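Local coordinates for GrpB family protein (Enterococcus faecalis, PDB 2NRK) that is of unknown function but, as a GrpB-family member of the nucleotidyltransferase clan, may be a nucleotidyltransferase-like protein, at residues E38-S42 with I54-V58; V60-V66 with I105-D109. All coordinates share one frame; numbering follows the deposited sequence. Where two conformers were deposited one is given.

Contact 1: E38-S42 with I54-V58; sequences EHIGS and IDFLV
Glu38 and Leu57 form an antiparallel hydrogen-bonded pair, and here the contact is tightest. Glu38 N reaches Leu57 O at 2.8 Å, and Leu57 N returns the bond to Glu38 O at 2.8 Å; both are nearly straight and lie in the carbonyl planes. Ile40 CG2 presses on Leu57 CB at 3.7 Å, the two side chains crossing at about a right angle on the face covered by helix 111-126, whose Arg121 takes the Glu38 carboxylate in a salt bridge. On the other face the His39 ring, its CG anti to the backbone N (chi1 -169°), brings CD2 edge-on to Asp55 O at 3.5 Å; His39 NE2 bonds to Thr43, and Phe19 stacks on the ring. Toward Gly41 a water takes part in the pairing. Ile40 N bonds Asp55 O at 3.0 Å, from above the carbonyl plane, and the water bridges the strands, donating to Ile40 O and to Asp55 OD2, each 2.7 Å from its oxygen, and accepting from Asp55 N. Asp55 OD1 turns to His104. A strand leading into Gly41-Ser42, paired with a neighbour carrying an aspartate, is consistent with the nucleotidyltransferase-type core.

Contact 2: V60-V66 with I105-D109; sequences VEEIEKV and IYQFD
Ile105 CG2 lies against two apolar side chains of 60-66: it meets Ile63 CD1 at 3.8 Å and Val60 CG1 at 3.8 Å. Ile63 sends its CG1 branch away from its own backbone N (chi1 -164°), which brings CD1 obliquely across Ile105. The far end of Ile105 is met tip to tip by Val66, with Val66 CG1 3.9 Å from Ile105 CD1, so both ends of the turn 63-66, Ile63 and Val66, pack onto Ile105. Around this centre the backbones pair in parallel register, Val60 beside Gln107. Val60 N donates to Tyr106 O at 3.0 Å, and Phe108 N donates to Val60 O at 2.8 Å in a less straight bond (N-H...O angle 140°). Further out, Gln107 extends its chain past Glu61 O and offers OE1 to Ile63 N at 2.8 Å; the bond is almost straight and uses a lone pair in the amide plane. The other end of that amide is held too, since Gln107 NE2 donates to Asp109 OD1 at 3.0 Å, on the syn side and somewhat out of the carboxylate plane. Phe108 turns its ring edge to the backbone, CD1 lying 3.4 Å from Glu61 O, while Asp109 CB sits over one face toward the rim. At the outer edge the second subunit takes part: Glu61 OE1 forms a salt bridge with its Lys169, and Phe108 O accepts a bond from its Trp172. Bonds at both ends fix which way round the Gln107 amide lies, and probably leave it little freedom to rotate. The side chain thus takes over from strand pairing where 60-66 leaves the sheet, tying the turn to the strand end next to the dimer interface.

Contact 1 and contact 2 are successive joins in one mixed sheet, their centres about 16 Å apart. Strand 54-60 is shared: it pairs antiparallel with 34-40 in contact 1 and runs parallel to 101-107, where its last residue opens contact 2. The two meet directly, Val58 O lying 2.9 Å from Tyr106 N in a probable hydrogen bond and Leu57 CD1 packing 3.4 Å from Tyr106 CD2. Tyr106 OH bonds His117, a residue of helix 111-126 that also touches Ile40. The centre of contact 1 lies about 4 Å from the centre of the chain; that of contact 2 lies about 16 Å from it, within reach of the second subunit.

Contact 1: E38-S42 with I54-V58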
ATOM      1  N   GLU A  38     -10.399   2.327   9.734  1.00 23.43           N
ATOM      2  CA  GLU A  38      -9.192   2.855  10.396  1.00 24.33           C
ATOM      3  C   GLU A  38      -9.428   4.308  10.851  1.00 23.36           C
ATOM      4  O   GLU A  38     -10.064   5.104  10.146  1.00 24.59           O
ATOM      5  CB  GLU A  38      -8.007   2.840   9.407  1.00 25.83           C
ATOM      6  CG  GLU A  38      -7.506   1.435   8.999  1.00 25.54           C
ATOM      7  CD  GLU A  38      -6.430   0.868   9.880  1.00 31.26           C
ATOM      8  OE1 GLU A  38      -6.153   1.390  11.001  1.00 28.23           O
ATOM      9  OE2 GLU A  38      -5.853  -0.164   9.446  1.00 30.62           O
ATOM     10  N   HIS A  39      -8.855   4.637  12.002  1.00 23.92           N
ATOM     11  CA  HIS A  39      -8.836   6.017  12.477  1.00 23.35           C
ATOM     12  C   HIS A  39      -7.650   6.681  11.798  1.00 23.42           C
ATOM     13  O   HIS A  39      -6.506   6.191  11.877  1.00 24.47           O
ATOM     14  CB  HIS A  39      -8.632   5.961  14.006  1.00 23.82           C
ATOM     15  CG  HIS A  39      -8.852   7.266  14.697  1.00 23.88           C
ATOM     16  ND1 HIS A  39      -8.610   7.408  16.039  1.00 24.41           N
ATOM     17  CD2 HIS A  39      -9.254   8.482  14.250  1.00 25.22           C
ATOM     18  CE1 HIS A  39      -8.863   8.656  16.407  1.00 23.99           C
ATOM     19  NE2 HIS A  39      -9.260   9.333  15.341  1.00 23.58           N
ATOM     20  N   ILE A  40      -7.906   7.792  11.114  1.00 22.99           N
ATOM     21  CA  ILE A  40      -6.865   8.480  10.367  1.00 24.01           C
ATOM     22  C   ILE A  40      -6.919   9.967  10.700  1.00 23.85           C
ATOM     23  O   ILE A  40      -7.717  10.410  11.556  1.00 24.96           O
ATOM     24  CB  ILE A  40      -6.955   8.207   8.857  1.00 24.14           C
ATOM     25  CG1 ILE A  40      -8.334   8.600   8.282  1.00 24.53           C
ATOM     26  CG2 ILE A  40      -6.605   6.748   8.565  1.00 23.34           C
ATOM     27  CD1 ILE A  40      -8.324   9.006   6.799  1.00 24.13           C
ATOM     28  N   GLY A  41      -6.053  10.740  10.049  1.00 23.47           N
ATOM     29  CA  GLY A  41      -6.043  12.202  10.217  1.00 22.50           C
ATOM     30  C   GLY A  41      -5.449  12.601  11.557  1.00 23.11           C
ATOM     31  O   GLY A  41      -4.964  11.743  12.284  1.00 23.80           O
ATOM     32  N   SER A  42      -5.503  13.895  11.876  1.00 23.12           N
ATOM     33  CA  SER A  42      -4.765  14.349  13.076  1.00 23.38           C
ATOM     34  C   SER A  42      -5.314  13.773  14.366  1.00 23.53           C
ATOM     35  O   SER A  42      -4.528  13.565  15.322  1.00 23.41           O
ATOM     36  CB  SER A  42      -4.717  15.870  13.130  1.00 25.72           C
ATOM     37  OG  SER A  42      -3.890  16.315  12.066  1.00 27.16           O
ATOM     38  N   ILE A  54     -13.374  13.866  13.717  1.00 24.12           N
ATOM     39  CA  ILE A  54     -12.779  12.531  13.633  1.00 23.94           C
ATOM     40  C   ILE A  54     -12.808  12.087  12.174  1.00 24.01           C
ATOM     41  O   ILE A  54     -13.883  12.068  11.562  1.00 23.70           O
ATOM     42  CB  ILE A  54     -13.553  11.479  14.467  1.00 24.59           C
ATOM     43  CG1 ILE A  54     -13.823  11.925  15.924  1.00 26.70           C
ATOM     44  CG2 ILE A  54     -12.823  10.117  14.434  1.00 24.86           C
ATOM     45  CD1 ILE A  54     -12.579  12.177  16.743  1.00 28.52           C
ATOM     46  N   ASP A  55     -11.640  11.714  11.645  1.00 22.97           N
ATOM     47  CA  ASP A  55     -11.541  11.132  10.294  1.00 23.82           C
ATOM     48  C   ASP A  55     -11.514   9.616  10.319  1.00 23.74           C
ATOM     49  O   ASP A  55     -10.696   8.999  11.078  1.00 23.55           O
ATOM     50  CB  ASP A  55     -10.283  11.612   9.560  1.00 25.02           C
ATOM     51  CG  ASP A  55     -10.314  13.098   9.299  1.00 28.48           C
ATOM     52  OD1 ASP A  55     -11.002  13.508   8.348  1.00 28.49           O
ATOM     53  OD2 ASP A  55      -9.650  13.846  10.065  1.00 29.16           O
ATOM     54  N   PHE A  56     -12.352   9.032   9.465  1.00 23.37           N
ATOM     55  CA  PHE A  56     -12.490   7.568   9.274  1.00 23.93           C
ATOM     56  C   PHE A  56     -12.051   7.162   7.882  1.00 24.04           C
ATOM     57  O   PHE A  56     -12.443   7.809   6.880  1.00 24.82           O
ATOM     58  CB  PHE A  56     -13.955   7.111   9.458  1.00 23.48           C
ATOM     59  CG  PHE A  56     -14.531   7.460  10.797  1.00 23.61           C
ATOM     60  CD1 PHE A  56     -14.643   6.489  11.787  1.00 22.24           C
ATOM     61  CD2 PHE A  56     -14.938   8.758  11.082  1.00 23.85           C
ATOM     62  CE1 PHE A  56     -15.123   6.811  13.070  1.00 23.83           C
ATOM     63  CE2 PHE A  56     -15.431   9.083  12.351  1.00 22.93           C
ATOM     64  CZ  PHE A  56     -15.526   8.106  13.355  1.00 24.40           C
ATOM     65  N   LEU A  57     -11.204   6.123   7.821  1.00 24.08           N
ATOM     66  CA  LEU A  57     -10.827   5.491   6.544  1.00 24.23           C
ATOM     67  C   LEU A  57     -11.559   4.165   6.491  1.00 23.83           C
ATOM     68  O   LEU A  57     -11.355   3.315   7.346  1.00 24.15           O
ATOM     69  CB  LEU A  57      -9.310   5.276   6.466  1.00 24.70           C
ATOM     70  CG  LEU A  57      -8.809   4.514   5.209  1.00 23.72           C
ATOM     71  CD1 LEU A  57      -9.192   5.234   3.910  1.00 26.49           C
ATOM     72  CD2 LEU A  57      -7.280   4.336   5.255  1.00 25.10           C
ATOM     73  N   VAL A  58     -12.480   4.043   5.556  1.00 22.67           N
ATOM     74  CA  VAL A  58     -13.270   2.823   5.420  1.00 23.18           C
ATOM     75  C   VAL A  58     -12.852   2.165   4.093  1.00 23.40           C
ATOM     76  O   VAL A  58     -12.946   2.787   3.023  1.00 24.06           O
ATOM     77  CB  VAL A  58     -14.786   3.155   5.398  1.00 23.78           C
ATOM     78  CG1 VAL A  58     -15.577   1.891   5.196  1.00 25.03           C
ATOM     79  CG2 VAL A  58     -15.218   3.831   6.696  1.00 25.29           C
TER
HETATM   80  O   HOH W   1      -8.755  12.724  12.400  1.00 16.51           O

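Contact 2: V60-V66 with I105-D109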
ATOM      1  N   VAL A  60     -13.463  -0.893   1.462  1.00 22.59           N
ATOM      2  CA  VAL A  60     -14.540  -1.812   1.056  1.00 22.94           C
ATOM      3  C   VAL A  60     -14.153  -2.679  -0.140  1.00 23.58           C
ATOM      4  O   VAL A  60     -13.227  -2.343  -0.902  1.00 23.43           O
ATOM      5  CB  VAL A  60     -15.872  -1.035   0.698  1.00 23.54           C
ATOM      6  CG1 VAL A  60     -16.367  -0.273   1.927  1.00 21.93           C
ATOM      7  CG2 VAL A  60     -15.661  -0.088  -0.518  1.00 23.35           C
ATOM      8  N   GLU A  61     -14.878  -3.787  -0.320  1.00 23.28           N
ATOM      9  CA  GLU A  61     -14.649  -4.661  -1.474  1.00 24.24           C
ATOM     10  C   GLU A  61     -15.130  -4.018  -2.764  1.00 24.92           C
ATOM     11  O   GLU A  61     -14.458  -4.119  -3.797  1.00 25.21           O
ATOM     12  CB  GLU A  61     -15.335  -6.015  -1.266  1.00 24.46           C
ATOM     13  CG  GLU A  61     -14.697  -6.787  -0.138  1.00 27.46           C
ATOM     14  CD  GLU A  61     -15.033  -8.281  -0.154  1.00 34.89           C
ATOM     15  OE1 GLU A  61     -15.120  -8.899  -1.254  1.00 34.73           O
ATOM     16  OE2 GLU A  61     -15.191  -8.816   0.966  1.00 37.38           O
ATOM     17  N   GLU A  62     -16.299  -3.367  -2.694  1.00 25.61           N
ATOM     18  CA  GLU A  62     -16.961  -2.806  -3.875  0.50 25.58           C
ATOM     19  C   GLU A  62     -17.526  -1.424  -3.573  1.00 26.04           C
ATOM     20  O   GLU A  62     -18.482  -1.296  -2.810  1.00 26.13           O
ATOM     21  CB  GLU A  62     -18.123  -3.688  -4.315  0.50 25.81           C
ATOM     22  CG  GLU A  62     -17.770  -5.064  -4.793  0.50 25.65           C
ATOM     23  CD  GLU A  62     -19.013  -5.806  -5.232  0.50 26.95           C
ATOM     24  OE1 GLU A  62     -19.652  -5.349  -6.203  0.50 26.08           O
ATOM     25  OE2 GLU A  62     -19.361  -6.808  -4.573  0.50 28.03           O
ATOM     26  N   ILE A  63     -16.935  -0.403  -4.181  1.00 25.84           N
ATOM     27  CA  ILE A  63     -17.334   0.979  -3.899  1.00 26.81           C
ATOM     28  C   ILE A  63     -18.747   1.302  -4.383  1.00 28.11           C
ATOM     29  O   ILE A  63     -19.502   1.967  -3.686  1.00 27.97           O
ATOM     30  CB  ILE A  63     -16.285   2.023  -4.378  1.00 26.84           C
ATOM     31  CG1 ILE A  63     -16.542   3.402  -3.708  1.00 25.73           C
ATOM     32  CG2 ILE A  63     -16.231   2.163  -5.881  1.00 28.44           C
ATOM     33  CD1 ILE A  63     -16.280   3.440  -2.208  1.00 25.08           C
ATOM     34  N   GLU A  64     -19.132   0.771  -5.539  1.00 29.95           N
ATOM     35  CA  GLU A  64     -20.455   1.117  -6.097  1.00 31.88           C
ATOM     36  C   GLU A  64     -21.592   0.624  -5.220  1.00 31.81           C
ATOM     37  O   GLU A  64     -22.668   1.240  -5.168  1.00 32.93           O
ATOM     38  CB  GLU A  64     -20.585   0.609  -7.539  1.00 32.99           C
ATOM     39  CG  GLU A  64     -19.490   1.170  -8.452  1.00 38.03           C
ATOM     40  CD  GLU A  64     -19.918   1.323  -9.914  1.00 46.40           C
ATOM     41  OE1 GLU A  64     -20.949   0.725 -10.333  1.00 47.22           O
ATOM     42  OE2 GLU A  64     -19.201   2.046 -10.655  1.00 50.09           O
ATOM     43  N   LYS A  65     -21.361  -0.482  -4.529  1.00 31.20           N
ATOM     44  CA  LYS A  65     -22.313  -1.020  -3.561  1.00 31.78           C
ATOM     45  C   LYS A  65     -22.623  -0.074  -2.388  1.00 30.32           C
ATOM     46  O   LYS A  65     -23.674  -0.189  -1.730  1.00 30.29           O
ATOM     47  CB  LYS A  65     -21.801  -2.342  -3.018  1.00 33.34           C
ATOM     48  CG  LYS A  65     -22.326  -3.581  -3.788  1.00 38.71           C
ATOM     49  CD  LYS A  65     -21.749  -4.853  -3.160  1.00 44.10           C
ATOM     50  CE  LYS A  65     -22.386  -5.173  -1.796  1.00 47.79           C
ATOM     51  NZ  LYS A  65     -21.838  -6.462  -1.255  1.00 50.63           N
ATOM     52  N   VAL A  66     -21.713   0.858  -2.116  1.00 28.53           N
ATOM     53  CA  VAL A  66     -21.894   1.780  -0.992  1.00 26.83           C
ATOM     54  C   VAL A  66     -23.034   2.752  -1.314  1.00 26.00           C
ATOM     55  O   VAL A  66     -23.738   3.214  -0.419  1.00 24.45           O
ATOM     56  CB  VAL A  66     -20.554   2.514  -0.657  1.00 26.66           C
ATOM     57  CG1 VAL A  66     -20.737   3.601   0.417  1.00 26.54           C
ATOM     58  CG2 VAL A  66     -19.518   1.490  -0.192  1.00 25.99           C
ATOM     59  N   ILE A 105     -14.336   6.793   2.247  1.00 23.57           N
ATOM     60  CA  ILE A 105     -14.535   5.389   1.884  1.00 24.58           C
ATOM     61  C   ILE A 105     -13.835   5.144   0.544  1.00 24.84           C
ATOM     62  O   ILE A 105     -14.037   5.882  -0.419  1.00 25.69           O
ATOM     63  CB  ILE A 105     -16.027   5.021   1.783  1.00 23.95           C
ATOM     64  CG1 ILE A 105     -16.781   5.420   3.064  1.00 23.33           C
ATOM     65  CG2 ILE A 105     -16.192   3.522   1.566  1.00 24.49           C
ATOM     66  CD1 ILE A 105     -18.341   5.259   2.953  1.00 25.04           C
ATOM     67  N   TYR A 106     -13.009   4.092   0.485  1.00 23.30           N
ATOM     68  CA  TYR A 106     -12.355   3.740  -0.777  1.00 23.65           C
ATOM     69  C   TYR A 106     -12.445   2.233  -1.034  1.00 22.59           C
ATOM     70  O   TYR A 106     -12.538   1.441  -0.102  1.00 22.96           O
ATOM     71  CB  TYR A 106     -10.871   4.077  -0.743  1.00 24.26           C
ATOM     72  CG  TYR A 106     -10.530   5.544  -0.540  1.00 25.19           C
ATOM     73  CD1 TYR A 106     -10.447   6.423  -1.619  1.00 26.37           C
ATOM     74  CD2 TYR A 106     -10.208   6.004   0.732  1.00 26.22           C
ATOM     75  CE1 TYR A 106     -10.055   7.790  -1.392  1.00 28.45           C
ATOM     76  CE2 TYR A 106      -9.845   7.327   0.959  1.00 28.99           C
ATOM     77  CZ  TYR A 106      -9.766   8.194  -0.085  1.00 28.70           C
ATOM     78  OH  TYR A 106      -9.336   9.494   0.218  1.00 31.72           O
ATOM     79  N   GLN A 107     -12.400   1.860  -2.305  1.00 22.68           N
ATOM     80  CA  GLN A 107     -12.298   0.451  -2.659  1.00 22.02           C
ATOM     81  C   GLN A 107     -10.886  -0.074  -2.342  1.00 22.05           C
ATOM     82  O   GLN A 107      -9.904   0.679  -2.411  1.00 22.56           O
ATOM     83  CB  GLN A 107     -12.573   0.262  -4.146  1.00 22.64           C
ATOM     84  CG  GLN A 107     -12.935  -1.161  -4.507  1.00 23.89           C
ATOM     85  CD  GLN A 107     -13.618  -1.207  -5.863  1.00 25.18           C
ATOM     86  OE1 GLN A 107     -14.839  -1.082  -5.959  1.00 24.21           O
ATOM     87  NE2 GLN A 107     -12.825  -1.337  -6.912  1.00 25.89           N
ATOM     88  N   PHE A 108     -10.795  -1.357  -1.998  1.00 22.47           N
ATOM     89  CA  PHE A 108      -9.540  -1.982  -1.588  1.00 21.67           C
ATOM     90  C   PHE A 108      -8.342  -1.793  -2.572  1.00 22.14           C
ATOM     91  O   PHE A 108      -7.175  -1.945  -2.181  1.00 22.97           O
ATOM     92  CB  PHE A 108      -9.743  -3.499  -1.431  1.00 21.93           C
ATOM     93  CG  PHE A 108      -9.876  -4.202  -2.739  1.00 22.02           C
ATOM     94  CD1 PHE A 108     -11.102  -4.206  -3.403  1.00 21.73           C
ATOM     95  CD2 PHE A 108      -8.774  -4.827  -3.331  1.00 22.18           C
ATOM     96  CE1 PHE A 108     -11.247  -4.833  -4.629  1.00 20.92           C
ATOM     97  CE2 PHE A 108      -8.895  -5.456  -4.570  1.00 19.54           C
ATOM     98  CZ  PHE A 108     -10.131  -5.464  -5.227  1.00 20.43           C
ATOM     99  N   ASP A 109      -8.647  -1.546  -3.851  1.00 23.03           N
ATOM    100  CA  ASP A 109      -7.590  -1.414  -4.857  1.00 23.91           C
ATOM    101  C   ASP A 109      -7.148   0.017  -5.115  1.00 24.59           C
ATOM    102  O   ASP A 109      -6.252   0.254  -5.936  1.00 25.03           O
ATOM    103  CB  ASP A 109      -7.929  -2.140  -6.156  1.00 24.17           C
ATOM    104  CG  ASP A 109      -9.270  -1.751  -6.727  1.00 26.44           C
ATOM    105  OD1 ASP A 109      -9.967  -0.869  -6.179  1.00 26.93           O
ATOM    106  OD2 ASP A 109      -9.630  -2.385  -7.743  1.00 32.08           O
TER